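PDB 3SON: hypothetical NUDIX hydrolase from Listeria monocytogenes, which probably hydrolyses nucleoside diphosphates linked to another moiety, as Nudix enzymes do with divalent metal ions, though its own substrate is not established. Local coordinates for residues 25-39 against 49-61. Numbering follows the deposited sequence.
Sequences LHRTDADVWQFVAGG and TAKRESIEELNLD. With CA (calcium ion), chain C.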
ATOM      1  N   LEU A  25     -16.157   9.723  -2.367  1.00 20.06           N
ATOM      2  CA  LEU A  25     -17.325   9.220  -3.118  1.00 20.79           C
ATOM      3  C   LEU A  25     -17.925   8.056  -2.424  1.00 21.30           C
ATOM      4  O   LEU A  25     -17.208   7.149  -2.043  1.00 21.08           O
ATOM      5  CB  LEU A  25     -16.895   8.798  -4.524  1.00 23.05           C
ATOM      6  CG  LEU A  25     -16.288   9.885  -5.445  1.00 24.35           C
ATOM      7  CD1 LEU A  25     -15.580   9.269  -6.658  1.00 26.90           C
ATOM      8  CD2 LEU A  25     -17.359  10.828  -5.966  1.00 29.66           C
ATOM      9  N   HIS A  26     -19.245   8.094  -2.252  1.00 18.66           N
ATOM     10  CA  HIS A  26     -19.919   7.021  -1.645  1.00 18.41           C
ATOM     11  C   HIS A  26     -20.496   6.167  -2.734  1.00 21.87           C
ATOM     12  O   HIS A  26     -21.056   6.674  -3.706  1.00 23.07           O
ATOM     13  CB  HIS A  26     -20.988   7.544  -0.761  1.00 19.01           C
ATOM     14  CG  HIS A  26     -21.625   6.477   0.051  1.00 24.53           C
ATOM     15  ND1 HIS A  26     -22.800   5.896  -0.321  1.00 28.72           N
ATOM     16  CD2 HIS A  26     -21.257   5.909   1.257  1.00 23.10           C
ATOM     17  CE1 HIS A  26     -23.116   4.938   0.583  1.00 26.11           C
ATOM     18  NE2 HIS A  26     -22.190   4.960   1.563  1.00 23.93           N
ATOM     19  N   ARG A  27     -20.301   4.850  -2.621  1.00 20.46           N
ATOM     20  CA  ARG A  27     -20.817   3.950  -3.637  1.00 18.64           C
ATOM     21  C   ARG A  27     -22.364   3.742  -3.615  1.00 24.70           C
ATOM     22  O   ARG A  27     -23.044   3.755  -2.552  1.00 21.05           O
ATOM     23  CB  ARG A  27     -20.156   2.586  -3.529  1.00 20.03           C
ATOM     24  CG  ARG A  27     -18.689   2.608  -3.975  1.00 20.08           C
ATOM     25  CD  ARG A  27     -18.207   1.167  -4.152  1.00 24.56           C
ATOM     26  NE  ARG A  27     -18.873   0.433  -5.251  1.00 22.10           N
ATOM     27  CZ  ARG A  27     -18.494   0.518  -6.508  1.00 27.95           C
ATOM     28  NH1 ARG A  27     -17.513   1.356  -6.861  1.00 32.98           N
ATOM     29  NH2 ARG A  27     -19.121  -0.190  -7.456  1.00 33.01           N
ATOM     30  N   THR A  28     -22.930   3.597  -4.800  1.00 19.08           N
ATOM     31  CA  THR A  28     -24.375   3.288  -4.895  1.00 22.41           C
ATOM     32  C   THR A  28     -24.727   1.936  -4.318  1.00 18.97           C
ATOM     33  O   THR A  28     -25.780   1.797  -3.619  1.00 20.05           O
ATOM     34  CB  THR A  28     -24.888   3.427  -6.358  1.00 21.39           C
ATOM     35  OG1 THR A  28     -24.676   4.782  -6.776  1.00 21.83           O
ATOM     36  CG2 THR A  28     -26.407   3.031  -6.470  1.00 20.68           C
ATOM     37  N   ASP A  29     -23.911   0.907  -4.603  1.00 18.59           N
ATOM     38  CA  ASP A  29     -24.218  -0.495  -4.307  1.00 19.72           C
ATOM     39  C   ASP A  29     -23.662  -1.055  -3.015  1.00 20.59           C
ATOM     40  O   ASP A  29     -23.884  -2.194  -2.679  1.00 21.72           O
ATOM     41  CB  ASP A  29     -23.717  -1.348  -5.502  1.00 23.15           C
ATOM     42  CG  ASP A  29     -22.220  -1.453  -5.571  1.00 23.55           C
ATOM     43  OD1 ASP A  29     -21.512  -0.971  -4.616  1.00 31.17           O
ATOM     44  OD2 ASP A  29     -21.700  -2.026  -6.556  1.00 33.88           O
ATOM     45  N   ALA A  30     -22.997  -0.215  -2.220  1.00 18.48           N
ATOM     46  CA  ALA A  30     -22.335  -0.645  -0.983  1.00 18.43           C
ATOM     47  C   ALA A  30     -22.089   0.551  -0.109  1.00 22.84           C
ATOM     48  O   ALA A  30     -21.849   1.640  -0.631  1.00 20.69           O
ATOM     49  CB  ALA A  30     -21.026  -1.395  -1.273  1.00 23.11           C
ATOM     50  N   ASP A  31     -22.080   0.367   1.223  1.00 24.20           N
ATOM     51  CA  ASP A  31     -21.722   1.465   2.143  1.00 25.28           C
ATOM     52  C   ASP A  31     -20.173   1.601   2.208  1.00 25.90           C
ATOM     53  O   ASP A  31     -19.534   1.173   3.172  1.00 25.92           O
ATOM     54  CB  ASP A  31     -22.338   1.258   3.527  1.00 29.33           C
ATOM     55  CG  ASP A  31     -22.188   2.489   4.453  1.00 34.88           C
ATOM     56  OD1 ASP A  31     -21.857   3.612   3.970  1.00 27.65           O
ATOM     57  OD2 ASP A  31     -22.417   2.337   5.679  1.00 34.77           O
ATOM     58  N   VAL A  32     -19.603   2.185   1.164  1.00 25.51           N
ATOM     59  CA  VAL A  32     -18.173   2.224   0.936  1.00 23.47           C
ATOM     60  C   VAL A  32     -17.828   3.609   0.402  1.00 17.71           C
ATOM     61  O   VAL A  32     -18.474   4.062  -0.485  1.00 20.48           O
ATOM     62  CB  VAL A  32     -17.787   1.147  -0.146  1.00 24.60           C
ATOM     63  CG1 VAL A  32     -16.445   1.446  -0.790  1.00 24.86           C
ATOM     64  CG2 VAL A  32     -17.796  -0.250   0.428  1.00 26.28           C
ATOM     65  N   TRP A  33     -16.787   4.251   0.968  1.00 20.14           N
ATOM     66  CA  TRP A  33     -16.349   5.568   0.537  1.00 16.88           C
ATOM     67  C   TRP A  33     -15.003   5.341  -0.111  1.00 18.50           C
ATOM     68  O   TRP A  33     -14.185   4.534   0.384  1.00 21.23           O
ATOM     69  CB  TRP A  33     -16.158   6.471   1.740  1.00 18.62           C
ATOM     70  CG  TRP A  33     -17.390   6.953   2.383  1.00 21.93           C
ATOM     71  CD1 TRP A  33     -18.082   6.371   3.441  1.00 26.88           C
ATOM     72  CD2 TRP A  33     -18.177   8.099   1.991  1.00 20.94           C
ATOM     73  NE1 TRP A  33     -19.192   7.092   3.734  1.00 27.92           N
ATOM     74  CE2 TRP A  33     -19.319   8.131   2.885  1.00 22.06           C
ATOM     75  CE3 TRP A  33     -18.071   9.065   0.994  1.00 24.06           C
ATOM     76  CZ2 TRP A  33     -20.296   9.111   2.808  1.00 25.92           C
ATOM     77  CZ3 TRP A  33     -19.048  10.066   0.935  1.00 17.43           C
ATOM     78  CH2 TRP A  33     -20.151  10.074   1.833  1.00 23.69           C
ATOM     79  N   GLN A  34     -14.799   5.938  -1.269  1.00 21.34           N
ATOM     80  CA  GLN A  34     -13.554   5.778  -2.033  1.00 19.15           C
ATOM     81  C   GLN A  34     -13.214   7.025  -2.860  1.00 21.52           C
ATOM     82  O   GLN A  34     -14.002   7.996  -2.998  1.00 19.37           O
ATOM     83  CB  GLN A  34     -13.644   4.561  -3.011  1.00 21.66           C
ATOM     84  CG  GLN A  34     -14.751   4.751  -4.088  1.00 18.68           C
ATOM     85  CD  GLN A  34     -15.106   3.523  -4.923  1.00 22.59           C
ATOM     86  OE1 GLN A  34     -16.118   3.557  -5.655  1.00 23.37           O
ATOM     87  NE2 GLN A  34     -14.235   2.486  -4.920  1.00 25.38           N
ATOM     88  N   PHE A  35     -12.023   6.994  -3.439  1.00 18.79           N
ATOM     89  CA  PHE A  35     -11.598   7.985  -4.408  1.00 22.72           C
ATOM     90  C   PHE A  35     -11.883   7.511  -5.845  1.00 20.24           C
ATOM     91  O   PHE A  35     -12.519   6.471  -6.026  1.00 22.14           O
ATOM     92  CB  PHE A  35     -10.111   8.324  -4.205  1.00 20.18           C
ATOM     93  CG  PHE A  35      -9.798   8.974  -2.865  1.00 19.00           C
ATOM     94  CD1 PHE A  35     -10.419  10.124  -2.477  1.00 19.39           C
ATOM     95  CD2 PHE A  35      -8.756   8.480  -2.039  1.00 21.31           C
ATOM     96  CE1 PHE A  35     -10.076  10.749  -1.255  1.00 22.88           C
ATOM     97  CE2 PHE A  35      -8.447   9.053  -0.807  1.00 22.41           C
ATOM     98  CZ  PHE A  35      -9.104  10.196  -0.410  1.00 22.29           C
ATOM     99  N   VAL A  36     -11.563   8.362  -6.819  1.00 17.38           N
ATOM    100  CA  VAL A  36     -11.631   8.018  -8.217  1.00 20.03           C
ATOM    101  C   VAL A  36     -10.656   6.856  -8.429  1.00 19.84           C
ATOM    102  O   VAL A  36      -9.527   6.879  -7.946  1.00 21.39           O
ATOM    103  CB  VAL A  36     -11.290   9.234  -9.110  1.00 18.68           C
ATOM    104  CG1 VAL A  36     -11.025   8.848 -10.578  1.00 19.84           C
ATOM    105  CG2 VAL A  36     -12.346  10.277  -9.043  1.00 22.35           C
ATOM    106  N   ALA A  37     -11.084   5.798  -9.116  1.00 22.19           N
ATOM    107  CA  ALA A  37     -10.181   4.628  -9.300  1.00 18.61           C
ATOM    108  C   ALA A  37     -10.473   3.964 -10.625  1.00 21.09           C
ATOM    109  O   ALA A  37     -11.644   3.919 -11.063  1.00 24.16           O
ATOM    110  CB  ALA A  37     -10.358   3.611  -8.164  1.00 22.19           C
ATOM    111  N   GLY A  38      -9.461   3.404 -11.252  1.00 21.31           N
ATOM    112  CA  GLY A  38      -9.693   2.666 -12.476  1.00 22.00           C
ATOM    113  C   GLY A  38      -8.450   2.032 -13.006  1.00 24.72           C
ATOM    114  O   GLY A  38      -7.357   2.447 -12.670  1.00 23.52           O
ATOM    115  N   GLY A  39      -8.591   1.168 -13.989  1.00 23.51           N
ATOM    116  CA  GLY A  39      -7.450   0.504 -14.545  1.00 25.25           C
ATOM    117  C   GLY A  39      -7.025   1.028 -15.918  1.00 25.01           C
ATOM    118  O   GLY A  39      -7.825   1.630 -16.667  1.00 29.31           O
ATOM    119  N   THR A  49      -4.700   7.431 -18.264  1.00 25.62           N
ATOM    120  CA  THR A  49      -5.702   6.683 -17.440  1.00 22.13           C
ATOM    121  C   THR A  49      -6.271   7.557 -16.336  1.00 25.10           C
ATOM    122  O   THR A  49      -7.475   7.580 -16.129  1.00 24.53           O
ATOM    123  CB  THR A  49      -5.078   5.420 -16.815  1.00 21.42           C
ATOM    124  OG1 THR A  49      -4.403   4.701 -17.837  1.00 24.04           O
ATOM    125  CG2 THR A  49      -6.186   4.505 -16.163  1.00 27.12           C
ATOM    126  N   ALA A  50      -5.408   8.229 -15.580  1.00 22.47           N
ATOM    127  CA  ALA A  50      -5.875   9.103 -14.445  1.00 19.42           C
ATOM    128  C   ALA A  50      -6.842  10.157 -14.987  1.00 21.30           C
ATOM    129  O   ALA A  50      -7.901  10.355 -14.415  1.00 25.79           O
ATOM    130  CB  ALA A  50      -4.667   9.765 -13.756  1.00 23.62           C
ATOM    131  N   LYS A  51      -6.483  10.797 -16.132  1.00 21.33           N
ATOM    132  CA  LYS A  51      -7.346  11.825 -16.745  1.00 24.50           C
ATOM    133  C   LYS A  51      -8.701  11.222 -17.139  1.00 21.38           C
ATOM    134  O   LYS A  51      -9.762  11.786 -16.841  1.00 29.03           O
ATOM    135  CB  LYS A  51      -6.686  12.462 -17.997  1.00 31.92           C
ATOM    136  CG  LYS A  51      -7.381  13.739 -18.463  1.00 35.11           C
ATOM    137  CD  LYS A  51      -6.675  14.354 -19.668  1.00 40.41           C
ATOM    138  CE  LYS A  51      -7.316  15.660 -20.139  1.00 46.20           C
ATOM    139  NZ  LYS A  51      -6.727  16.144 -21.440  1.00 40.98           N
ATOM    140  N   ARG A  52      -8.639  10.136 -17.884  1.00 24.57           N
ATOM    141  CA  ARG A  52      -9.854   9.469 -18.384  1.00 24.58           C
ATOM    142  C   ARG A  52     -10.797   9.106 -17.265  1.00 23.19           C
ATOM    143  O   ARG A  52     -12.010   9.378 -17.382  1.00 26.84           O
ATOM    144  CB  ARG A  52      -9.517   8.227 -19.207  1.00 28.46           C
ATOM    145  CG  ARG A  52     -10.774   7.569 -19.844  1.00 29.52           C
ATOM    146  CD  ARG A  52     -10.466   6.297 -20.683  1.00 30.44           C
ATOM    147  NE  ARG A  52      -9.472   5.440 -20.037  1.00 33.04           N
ATOM    148  CZ  ARG A  52      -9.714   4.671 -18.980  1.00 30.07           C
ATOM    149  NH1 ARG A  52     -10.958   4.584 -18.465  1.00 33.05           N
ATOM    150  NH2 ARG A  52      -8.716   3.976 -18.424  1.00 29.28           N
ATOM    151  N   GLU A  53     -10.249   8.500 -16.201  1.00 24.01           N
ATOM    152  CA  GLU A  53     -11.072   8.000 -15.085  1.00 23.67           C
ATOM    153  C   GLU A  53     -11.701   9.164 -14.347  1.00 24.51           C
ATOM    154  O   GLU A  53     -12.844   9.068 -13.864  1.00 25.26           O
ATOM    155  CB  GLU A  53     -10.249   7.144 -14.133  1.00 29.37           C
ATOM    156  CG  GLU A  53      -9.860   5.835 -14.769  1.00 29.56           C
ATOM    157  CD  GLU A  53     -11.044   4.833 -14.909  1.00 32.62           C
ATOM    158  OE1 GLU A  53     -12.031   4.964 -14.152  1.00 34.20           O
ATOM    159  OE2 GLU A  53     -10.923   3.879 -15.727  1.00 44.74           O
ATOM    160  N   SER A  54     -10.929  10.230 -14.181  1.00 24.75           N
ATOM    161  CA  SER A  54     -11.407  11.441 -13.566  1.00 27.04           C
ATOM    162  C   SER A  54     -12.549  12.031 -14.378  1.00 23.22           C
ATOM    163  O   SER A  54     -13.572  12.436 -13.810  1.00 23.10           O
ATOM    164  CB  SER A  54     -10.252  12.455 -13.409  1.00 26.69           C
ATOM    165  OG  SER A  54      -9.309  11.899 -12.494  1.00 23.93           O
ATOM    166  N   ILE A  55     -12.383  12.143 -15.691  1.00 28.29           N
ATOM    167  CA  ILE A  55     -13.481  12.589 -16.558  1.00 28.26           C
ATOM    168  C   ILE A  55     -14.731  11.655 -16.504  1.00 23.23           C
ATOM    169  O   ILE A  55     -15.841  12.137 -16.456  1.00 28.31           O
ATOM    170  CB  ILE A  55     -13.020  12.709 -18.025  1.00 27.50           C
ATOM    171  CG1 ILE A  55     -11.944  13.791 -18.209  1.00 28.32           C
ATOM    172  CG2 ILE A  55     -14.252  12.949 -18.889  1.00 24.26           C
ATOM    173  CD1 ILE A  55     -11.126  13.665 -19.496  1.00 34.88           C
ATOM    174  N   GLU A  56     -14.546  10.327 -16.495  1.00 27.12           N
ATOM    175  CA  GLU A  56     -15.655   9.415 -16.470  1.00 28.63           C
ATOM    176  C   GLU A  56     -16.411   9.573 -15.143  1.00 27.33           C
ATOM    177  O   GLU A  56     -17.630   9.688 -15.120  1.00 34.48           O
ATOM    178  CB  GLU A  56     -15.203   7.947 -16.644  1.00 33.21           C
ATOM    179  CG  GLU A  56     -14.558   7.615 -18.008  1.00 42.15           C
ATOM    180  CD  GLU A  56     -14.116   6.137 -18.156  1.00 42.91           C
ATOM    181  OE1 GLU A  56     -14.132   5.398 -17.136  1.00 55.27           O
ATOM    182  OE2 GLU A  56     -13.753   5.712 -19.303  1.00 32.09           O
ATOM    183  N   GLU A  57     -15.689   9.630 -14.038  1.00 23.88           N
ATOM    184  CA  GLU A  57     -16.381   9.591 -12.749  1.00 27.41           C
ATOM    185  C   GLU A  57     -16.993  10.907 -12.302  1.00 24.48           C
ATOM    186  O   GLU A  57     -17.972  10.889 -11.551  1.00 26.66           O
ATOM    187  CB  GLU A  57     -15.451   9.036 -11.661  1.00 29.92           C
ATOM    188  CG  GLU A  57     -15.027   7.587 -11.913  1.00 26.95           C
ATOM    189  CD  GLU A  57     -14.442   6.922 -10.694  1.00 27.62           C
ATOM    190  OE1 GLU A  57     -14.724   7.391  -9.559  1.00 35.50           O
ATOM    191  OE2 GLU A  57     -13.689   5.933 -10.845  1.00 31.50           O
ATOM    192  N   LEU A  58     -16.407  12.035 -12.711  1.00 26.85           N
ATOM    193  CA  LEU A  58     -16.840  13.384 -12.309  1.00 21.19           C
ATOM    194  C   LEU A  58     -17.525  14.224 -13.402  1.00 24.97           C
ATOM    195  O   LEU A  58     -17.969  15.349 -13.152  1.00 25.74           O
ATOM    196  CB  LEU A  58     -15.605  14.140 -11.692  1.00 22.38           C
ATOM    197  CG  LEU A  58     -14.866  13.350 -10.642  1.00 25.81           C
ATOM    198  CD1 LEU A  58     -13.653  14.122 -10.151  1.00 30.00           C
ATOM    199  CD2 LEU A  58     -15.750  13.018  -9.458  1.00 31.92           C
ATOM    200  N   ASN A  59     -17.693  13.610 -14.577  1.00 25.62           N
ATOM    201  CA  ASN A  59     -18.313  14.205 -15.755  1.00 30.01           C
ATOM    202  C   ASN A  59     -17.830  15.631 -16.030  1.00 30.25           C
ATOM    203  O   ASN A  59     -18.612  16.574 -16.115  1.00 34.57           O
ATOM    204  CB  ASN A  59     -19.827  14.070 -15.655  1.00 32.05           C
ATOM    205  CG  ASN A  59     -20.272  12.633 -15.833  1.00 38.03           C
ATOM    206  OD1 ASN A  59     -20.153  12.063 -16.917  1.00 40.60           O
ATOM    207  ND2 ASN A  59     -20.716  12.012 -14.753  1.00 38.12           N
ATOM    208  N   LEU A  60     -16.522  15.758 -16.170  1.00 33.15           N
ATOM    209  CA  LEU A  60     -15.859  17.067 -16.301  1.00 42.24           C
ATOM    210  C   LEU A  60     -15.604  17.430 -17.760  1.00 48.62           C
ATOM    211  O   LEU A  60     -15.377  16.554 -18.569  1.00 39.73           O
ATOM    212  CB  LEU A  60     -14.475  17.053 -15.637  1.00 40.98           C
ATOM    213  CG  LEU A  60     -14.233  16.606 -14.199  1.00 41.64           C
ATOM    214  CD1 LEU A  60     -12.730  16.360 -13.970  1.00 37.97           C
ATOM    215  CD2 LEU A  60     -14.780  17.638 -13.235  1.00 32.71           C
ATOM    216  N   ASP A  61     -15.578  18.727 -18.068  1.00 64.43           N
ATOM    217  CA  ASP A  61     -15.089  19.210 -19.380  1.00 80.99           C
ATOM    218  C   ASP A  61     -13.632  18.712 -19.628  1.00 90.77           C
ATOM    219  O   ASP A  61     -13.135  17.856 -18.893  1.00106.58           O
ATOM    220  CB  ASP A  61     -15.187  20.740 -19.457  1.00 77.52           C
ATOM    221  CG  ASP A  61     -14.339  21.439 -18.401  1.00 84.32           C
ATOM    222  OD1 ASP A  61     -14.927  22.108 -17.522  1.00 99.98           O
ATOM    223  OD2 ASP A  61     -13.094  21.315 -18.439  1.00 71.78           O
TER
HETATM  224 CA    CA C 201     -13.405   3.933 -12.568  1.00 46.57          CA
HETATM  225  O   HOH W   1     -14.381   5.339  -7.765  1.00 27.24           O
HETATM  226  O   HOH W   2     -14.351   3.735 -14.487  1.00 33.65           O
HETATM  227  O   HOH W   3     -13.124   1.375 -11.862  1.00 40.39           O
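Glu57 and Glu53 of helix 49-58 reach back to the glycine-ended strand 36-39 and, with the carbonyl O of Ala37, hold a calcium ion, an example of how the helix of the Nudix box (GX5EX7REUXEE, here running from Gly38 through Glu44 to Arg52-Glu57) and the strand leading into it supply the metal ligands. Glu57 runs out extended beyond CG and splits its carboxylate between two tasks. OE2 binds the calcium at 2.6 Å and also accepts the N-H of Ala37 (N to OE2 3.1 Å, 164°), which arrives from above the carboxylate plane; OE1 lies against Val36 CA and Leu25 CD1, within hydrogen-bonding distance of a water that is also near Phe35 O. Glu53 instead folds at chi2 (-73°), laying its carboxylate along Gly38 CA, 3.5 Å from CD, where the missing side chain gives it room. OE1 meets the ion at 2.3 Å, while OE2 is met by Arg52 NH1 from above the carboxylate plane. That same NH1 bridges to Glu56, NE to Glu44. Beneath the charges, Val36 CG1 rests on Glu53 O and CG2 meets Leu58 CD1. At the strand's end, Arg52 NH2 makes a weak, bent hydrogen bond to Gly39 O, 3.1 Å away.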